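Cytochrome C-type biogenesis protein ccmF (Thermus thermophilus, PDB 6ZMQ) binds heme b and, as a membrane-bound heme lyase, probably delivers heme to apocytochrome c during cytochrome c maturation. Local coordinates at residues G196-A207 with W219-A230. Numbering follows the deposited sequence.
With PTY (phosphatidylethanolamine), chain F.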
loop_
_atom_site.group_PDB
_atom_site.type_symbol
_atom_site.label_atom_id
_atom_site.label_comp_id
_atom_site.label_asym_id
_atom_site.label_seq_id
_atom_site.Cartn_x
_atom_site.Cartn_y
_atom_site.Cartn_z
ATOM N N GLY A 196 -4.766 2.532 -5.224
ATOM C CA GLY A 196 -3.715 3.480 -4.912
ATOM C C GLY A 196 -2.936 3.891 -6.142
ATOM O O GLY A 196 -2.759 5.097 -6.380
ATOM N N PHE A 197 -2.650 2.910 -7.030
ATOM C CA PHE A 197 -1.925 3.199 -8.263
ATOM C C PHE A 197 -2.735 4.115 -9.156
ATOM O O PHE A 197 -2.212 5.127 -9.646
ATOM C CB PHE A 197 -1.571 1.903 -9.003
ATOM C CG PHE A 197 -1.125 2.106 -10.453
ATOM C CD1 PHE A 197 0.187 2.423 -10.745
ATOM C CD2 PHE A 197 -2.014 1.946 -11.523
ATOM C CE1 PHE A 197 0.593 2.604 -12.061
ATOM C CE2 PHE A 197 -1.608 2.130 -12.836
ATOM C CZ PHE A 197 -0.303 2.453 -13.105
ATOM N N VAL A 198 -4.040 3.839 -9.271
ATOM C CA VAL A 198 -4.810 4.598 -10.242
ATOM C C VAL A 198 -5.104 5.985 -9.686
ATOM O O VAL A 198 -5.207 6.948 -10.467
ATOM C CB VAL A 198 -6.048 3.808 -10.720
ATOM C CG1 VAL A 198 -5.602 2.469 -11.273
ATOM C CG2 VAL A 198 -7.017 3.562 -9.625
ATOM N N GLY A 199 -5.059 6.137 -8.345
ATOM C CA GLY A 199 -5.037 7.469 -7.764
ATOM C C GLY A 199 -3.802 8.241 -8.169
ATOM O O GLY A 199 -3.910 9.283 -8.817
ATOM N N LEU A 200 -2.623 7.623 -8.009
ATOM C CA LEU A 200 -1.382 8.273 -8.425
ATOM C C LEU A 200 -1.239 8.330 -9.946
ATOM O O LEU A 200 -0.267 8.918 -10.441
ATOM C CB LEU A 200 -0.168 7.581 -7.800
ATOM C CG LEU A 200 0.241 7.988 -6.381
ATOM C CD1 LEU A 200 1.683 7.599 -6.154
ATOM C CD2 LEU A 200 0.052 9.488 -6.119
ATOM N N SER A 201 -2.164 7.711 -10.703
ATOM C CA SER A 201 -2.184 7.911 -12.146
ATOM C C SER A 201 -2.511 9.350 -12.501
ATOM O O SER A 201 -1.812 9.972 -13.312
ATOM C CB SER A 201 -3.187 6.966 -12.792
ATOM O OG SER A 201 -4.499 7.485 -12.733
ATOM N N VAL A 202 -3.559 9.913 -11.894
ATOM C CA VAL A 202 -4.146 11.149 -12.431
ATOM C C VAL A 202 -3.348 12.418 -12.110
ATOM O O VAL A 202 -3.254 13.283 -12.993
ATOM C CB VAL A 202 -5.647 11.206 -12.135
ATOM C CG1 VAL A 202 -5.953 10.864 -10.716
ATOM C CG2 VAL A 202 -6.311 12.557 -12.476
ATOM N N PRO A 203 -2.696 12.576 -10.936
ATOM C CA PRO A 203 -1.662 13.632 -10.821
ATOM C C PRO A 203 -0.504 13.524 -11.801
ATOM O O PRO A 203 -0.130 14.561 -12.376
ATOM C CB PRO A 203 -1.161 13.464 -9.371
ATOM C CG PRO A 203 -1.858 12.221 -8.868
ATOM C CD PRO A 203 -3.144 12.276 -9.577
ATOM N N TYR A 204 0.028 12.301 -12.017
ATOM C CA TYR A 204 1.143 12.074 -12.945
ATOM C C TYR A 204 0.801 12.549 -14.342
ATOM O O TYR A 204 1.606 13.243 -14.978
ATOM C CB TYR A 204 1.511 10.583 -13.002
ATOM C CG TYR A 204 2.413 10.200 -14.178
ATOM C CD1 TYR A 204 3.784 10.441 -14.121
ATOM C CD2 TYR A 204 1.901 9.576 -15.332
ATOM C CE1 TYR A 204 4.617 10.096 -15.170
ATOM C CE2 TYR A 204 2.734 9.239 -16.393
ATOM C CZ TYR A 204 4.089 9.504 -16.301
ATOM O OH TYR A 204 4.939 9.164 -17.331
ATOM N N ALA A 205 -0.422 12.222 -14.787
ATOM C CA ALA A 205 -0.983 12.691 -16.047
ATOM C C ALA A 205 -0.953 14.203 -16.137
ATOM O O ALA A 205 -0.340 14.752 -17.067
ATOM C CB ALA A 205 -2.419 12.181 -16.170
ATOM N N TYR A 206 -1.452 14.867 -15.080
ATOM C CA TYR A 206 -1.452 16.324 -14.984
ATOM C C TYR A 206 -0.037 16.876 -15.031
ATOM O O TYR A 206 0.229 17.835 -15.773
ATOM C CB TYR A 206 -2.156 16.761 -13.700
ATOM C CG TYR A 206 -3.648 17.035 -13.815
ATOM C CD1 TYR A 206 -4.572 15.999 -13.777
ATOM C CD2 TYR A 206 -4.129 18.334 -13.905
ATOM C CE1 TYR A 206 -5.932 16.238 -13.851
ATOM C CE2 TYR A 206 -5.489 18.583 -13.976
ATOM C CZ TYR A 206 -6.383 17.535 -13.954
ATOM O OH TYR A 206 -7.734 17.782 -14.032
ATOM N N ALA A 207 0.905 16.164 -14.381
ATOM C CA ALA A 207 2.298 16.595 -14.355
ATOM C C ALA A 207 2.933 16.500 -15.728
ATOM O O ALA A 207 3.565 17.461 -16.185
ATOM C CB ALA A 207 3.083 15.761 -13.370
ATOM N N TRP A 219 -1.077 22.666 -11.523
ATOM C CA TRP A 219 -1.436 21.263 -11.708
ATOM C C TRP A 219 -1.663 20.490 -10.412
ATOM O O TRP A 219 -2.438 19.529 -10.432
ATOM C CB TRP A 219 -0.344 20.557 -12.514
ATOM C CG TRP A 219 0.919 20.368 -11.733
ATOM C CD1 TRP A 219 1.868 21.312 -11.487
ATOM C CD2 TRP A 219 1.368 19.166 -11.085
ATOM N NE1 TRP A 219 2.877 20.778 -10.725
ATOM C CE2 TRP A 219 2.591 19.463 -10.464
ATOM C CE3 TRP A 219 0.851 17.871 -10.965
ATOM C CZ2 TRP A 219 3.316 18.511 -9.748
ATOM C CZ3 TRP A 219 1.570 16.927 -10.243
ATOM C CH2 TRP A 219 2.791 17.254 -9.651
ATOM N N VAL A 220 -1.038 20.865 -9.292
ATOM C CA VAL A 220 -1.059 19.972 -8.140
ATOM C C VAL A 220 -2.194 20.330 -7.185
ATOM O O VAL A 220 -2.642 19.464 -6.417
ATOM C CB VAL A 220 0.302 19.919 -7.401
ATOM C CG1 VAL A 220 0.527 21.117 -6.532
ATOM C CG2 VAL A 220 0.418 18.643 -6.576
ATOM N N GLU A 221 -2.714 21.548 -7.255
ATOM C CA GLU A 221 -3.783 21.966 -6.371
ATOM C C GLU A 221 -5.152 21.643 -6.941
ATOM O O GLU A 221 -6.124 21.578 -6.179
ATOM C CB GLU A 221 -3.636 23.465 -6.076
ATOM C CG GLU A 221 -2.939 24.223 -7.197
ATOM C CD GLU A 221 -2.805 25.702 -6.919
ATOM O OE1 GLU A 221 -2.723 26.481 -7.888
ATOM O OE2 GLU A 221 -2.738 26.076 -5.726
ATOM N N GLU A 222 -5.234 21.404 -8.250
ATOM C CA GLU A 222 -6.409 20.796 -8.849
ATOM C C GLU A 222 -6.435 19.279 -8.709
ATOM O O GLU A 222 -7.497 18.680 -8.904
ATOM C CB GLU A 222 -6.494 21.149 -10.336
ATOM C CG GLU A 222 -6.285 22.620 -10.673
ATOM C CD GLU A 222 -5.830 22.819 -12.116
ATOM O OE1 GLU A 222 -4.862 22.148 -12.537
ATOM O OE2 GLU A 222 -6.454 23.626 -12.838
ATOM N N THR A 223 -5.310 18.630 -8.392
ATOM C CA THR A 223 -5.268 17.168 -8.391
ATOM C C THR A 223 -5.096 16.594 -6.985
ATOM O O THR A 223 -5.010 15.366 -6.828
ATOM C CB THR A 223 -4.157 16.653 -9.316
ATOM O OG1 THR A 223 -4.390 15.275 -9.595
ATOM C CG2 THR A 223 -2.780 16.768 -8.687
ATOM N N ARG A 224 -5.191 17.459 -5.966
ATOM C CA ARG A 224 -4.696 17.208 -4.611
ATOM C C ARG A 224 -5.405 16.044 -3.918
ATOM O O ARG A 224 -4.773 15.286 -3.162
ATOM C CB ARG A 224 -4.826 18.527 -3.830
ATOM C CG ARG A 224 -4.778 18.480 -2.312
ATOM C CD ARG A 224 -6.164 18.557 -1.633
ATOM N NE ARG A 224 -6.144 18.841 -0.193
ATOM C CZ ARG A 224 -5.616 18.081 0.771
ATOM N NH1 ARG A 224 -5.570 18.549 2.009
ATOM N NH2 ARG A 224 -5.125 16.869 0.531
ATOM N N TRP A 225 -6.685 15.837 -4.224
ATOM C CA TRP A 225 -7.451 14.835 -3.490
ATOM C C TRP A 225 -7.139 13.430 -3.991
ATOM O O TRP A 225 -7.173 12.472 -3.213
ATOM C CB TRP A 225 -8.943 15.168 -3.574
ATOM C CG TRP A 225 -9.345 16.364 -2.691
ATOM C CD1 TRP A 225 -10.011 17.479 -3.113
ATOM C CD2 TRP A 225 -9.130 16.550 -1.271
ATOM N NE1 TRP A 225 -10.201 18.352 -2.071
ATOM C CE2 TRP A 225 -9.680 17.805 -0.929
ATOM C CE3 TRP A 225 -8.526 15.787 -0.262
ATOM C CZ2 TRP A 225 -9.642 18.307 0.370
ATOM C CZ3 TRP A 225 -8.500 16.291 1.024
ATOM C CH2 TRP A 225 -9.046 17.537 1.327
ATOM N N TRP A 226 -6.795 13.297 -5.279
ATOM C CA TRP A 226 -6.317 12.016 -5.798
ATOM C C TRP A 226 -4.961 11.659 -5.215
ATOM O O TRP A 226 -4.678 10.482 -4.979
ATOM C CB TRP A 226 -6.201 12.038 -7.321
ATOM C CG TRP A 226 -7.483 11.966 -8.037
ATOM C CD1 TRP A 226 -8.150 10.845 -8.423
ATOM C CD2 TRP A 226 -8.240 13.074 -8.524
ATOM N NE1 TRP A 226 -9.293 11.185 -9.111
ATOM C CE2 TRP A 226 -9.373 12.551 -9.179
ATOM C CE3 TRP A 226 -8.081 14.463 -8.449
ATOM C CZ2 TRP A 226 -10.343 13.367 -9.756
ATOM C CZ3 TRP A 226 -9.046 15.274 -9.025
ATOM C CH2 TRP A 226 -10.161 14.724 -9.671
ATOM N N THR A 227 -4.113 12.665 -4.973
ATOM C CA THR A 227 -2.825 12.426 -4.330
ATOM C C THR A 227 -2.999 11.947 -2.893
ATOM O O THR A 227 -2.394 10.938 -2.497
ATOM C CB THR A 227 -1.977 13.700 -4.364
ATOM O OG1 THR A 227 -2.505 14.661 -3.439
ATOM C CG2 THR A 227 -1.998 14.300 -5.758
ATOM N N LEU A 228 -3.876 12.611 -2.120
ATOM C CA LEU A 228 -4.118 12.182 -0.739
ATOM C C LEU A 228 -4.813 10.822 -0.678
ATOM O O LEU A 228 -4.383 9.949 0.082
ATOM C CB LEU A 228 -4.947 13.217 0.026
ATOM C CG LEU A 228 -5.356 12.731 1.433
ATOM C CD1 LEU A 228 -4.173 12.553 2.407
ATOM C CD2 LEU A 228 -6.466 13.525 2.039
ATOM N N ILE A 229 -5.835 10.606 -1.514
ATOM C CA ILE A 229 -6.599 9.360 -1.518
ATOM C C ILE A 229 -5.753 8.193 -2.032
ATOM O O ILE A 229 -5.835 7.078 -1.503
ATOM C CB ILE A 229 -7.905 9.583 -2.316
ATOM C CG1 ILE A 229 -8.996 10.136 -1.382
ATOM C CG2 ILE A 229 -8.356 8.363 -3.119
ATOM C CD1 ILE A 229 -10.223 10.729 -2.063
ATOM N N ALA A 230 -4.865 8.451 -2.997
ATOM C CA ALA A 230 -3.929 7.439 -3.488
ATOM C C ALA A 230 -2.934 7.040 -2.416
ATOM O O ALA A 230 -2.641 5.849 -2.241
ATOM C CB ALA A 230 -3.155 7.981 -4.686
HETATM C C1 PTY F . -11.624 12.240 -6.398
HETATM C C2 PTY F . -9.136 19.312 -5.997
HETATM C C3 PTY F . -10.473 18.844 -6.573
HETATM O O4 PTY F . -11.760 10.891 -6.738
HETATM C C5 PTY F . -12.915 14.408 -6.195
HETATM C C6 PTY F . -12.992 12.907 -6.503
HETATM O O7 PTY F . -13.820 12.288 -5.555
HETATM C C8 PTY F . -15.102 11.891 -5.966
HETATM O O10 PTY F . -15.788 12.624 -6.598
HETATM C C11 PTY F . -15.622 10.502 -5.579
HETATM C C12 PTY F . -16.906 10.184 -6.348
HETATM C C13 PTY F . -17.439 8.786 -6.018
HETATM C C14 PTY F . -17.805 8.683 -4.536
HETATM C C15 PTY F . -18.695 7.464 -4.288
HETATM C C16 PTY F . -18.520 7.029 -2.833
HETATM C C17 PTY F . -18.801 5.532 -2.667
HETATM C C18 PTY F . -17.546 4.688 -2.390
HETATM C C19 PTY F . -16.480 5.401 -1.550
HETATM C C20 PTY F . -15.847 4.443 -0.535
HETATM C C21 PTY F . -14.979 3.384 -1.223
HETATM C C22 PTY F . -14.374 2.461 -0.159
HETATM C C23 PTY F . -13.066 1.816 -0.628
HETATM C C24 PTY F . -13.303 0.330 -0.925
HETATM C C25 PTY F . -12.213 -0.528 -0.275
HETATM C C26 PTY F . -12.579 -2.012 -0.351
HETATM C C27 PTY F . -11.896 -2.770 0.785
HETATM C C28 PTY F . -12.749 -3.986 1.141
HETATM C C29 PTY F . -12.645 -4.288 2.633
HETATM C C30 PTY F . -10.929 10.005 -6.042
HETATM C C31 PTY F . -11.160 8.495 -6.138
HETATM O O30 PTY F . -10.030 10.421 -5.388
HETATM C C32 PTY F . -12.577 8.065 -5.760
HETATM C C33 PTY F . -12.618 6.536 -5.693
HETATM C C34 PTY F . -13.342 6.076 -4.428
HETATM C C35 PTY F . -12.746 4.742 -3.982
HETATM C C36 PTY F . -13.079 3.669 -5.022
HETATM C C37 PTY F . -13.219 2.297 -4.352
HETATM C C38 PTY F . -13.566 1.213 -5.378
HETATM C C39 PTY F . -13.623 -0.176 -4.739
HETATM C C40 PTY F . -14.741 -0.996 -5.382
HETATM C C41 PTY F . -14.929 -2.321 -4.644
HETATM C C42 PTY F . -15.942 -2.120 -3.520
HETATM C C43 PTY F . -17.167 -2.988 -3.798
HETATM C C44 PTY F . -17.844 -3.289 -2.464
HETATM P P1 PTY F . -11.972 16.729 -7.008
HETATM O O11 PTY F . -10.668 17.477 -6.326
HETATM O O12 PTY F . -12.032 17.118 -8.466
HETATM O O13 PTY F . -13.229 17.242 -6.347
HETATM O O14 PTY F . -11.863 15.079 -6.848
HETATM N N1 PTY F . -9.100 20.764 -5.994
#
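Ala207 sets its methyl over one face of Trp219, a CH-pi contact 4.0 Å from the centroid of the six-membered ring, at one end of the interface. Trp219 reaches back there because its CG lies between the backbone N and the carbonyl carbon (chi1 71°); its opposite face is covered by Val220 CB. Val202 CG1 is modelled over a face of Trp226, too close to be reliable in detail.

Largely apolar packing fills the middle. The Pro203 ring, at the kink of its helix, lodges among Thr223, Trp226 and Thr227, with Pro203 CG 3.7 Å from Thr227 CG2; its N has no hydrogen to give Thr223 OG1. At the other end Ala230 CB fits against the Gly196–Leu200 turn, 3.4 Å from Gly196 O, and Gly199, lacking a side chain, lets that methyl lie close to the backbone. The axes of 196-207 and 224-230 run roughly antiparallel, at 152°, and come within 7.9 Å.

The lipid amine N1 donates a hydrogen bond to Glu221 O (3.1 Å). An alanine in place of Trp226 would probably leave the lipid's phosphate and glycerol carbon C1 without the flat indole face they lie over. Glu222 OE1, beside Tyr206 CE2, is salt-bridged to Arg137.

Arg224, pointing away from helix 185-213, hydrogen-bonds the heme. A largely apolar helix hairpin thus joins two unlike sites, lipid and heme.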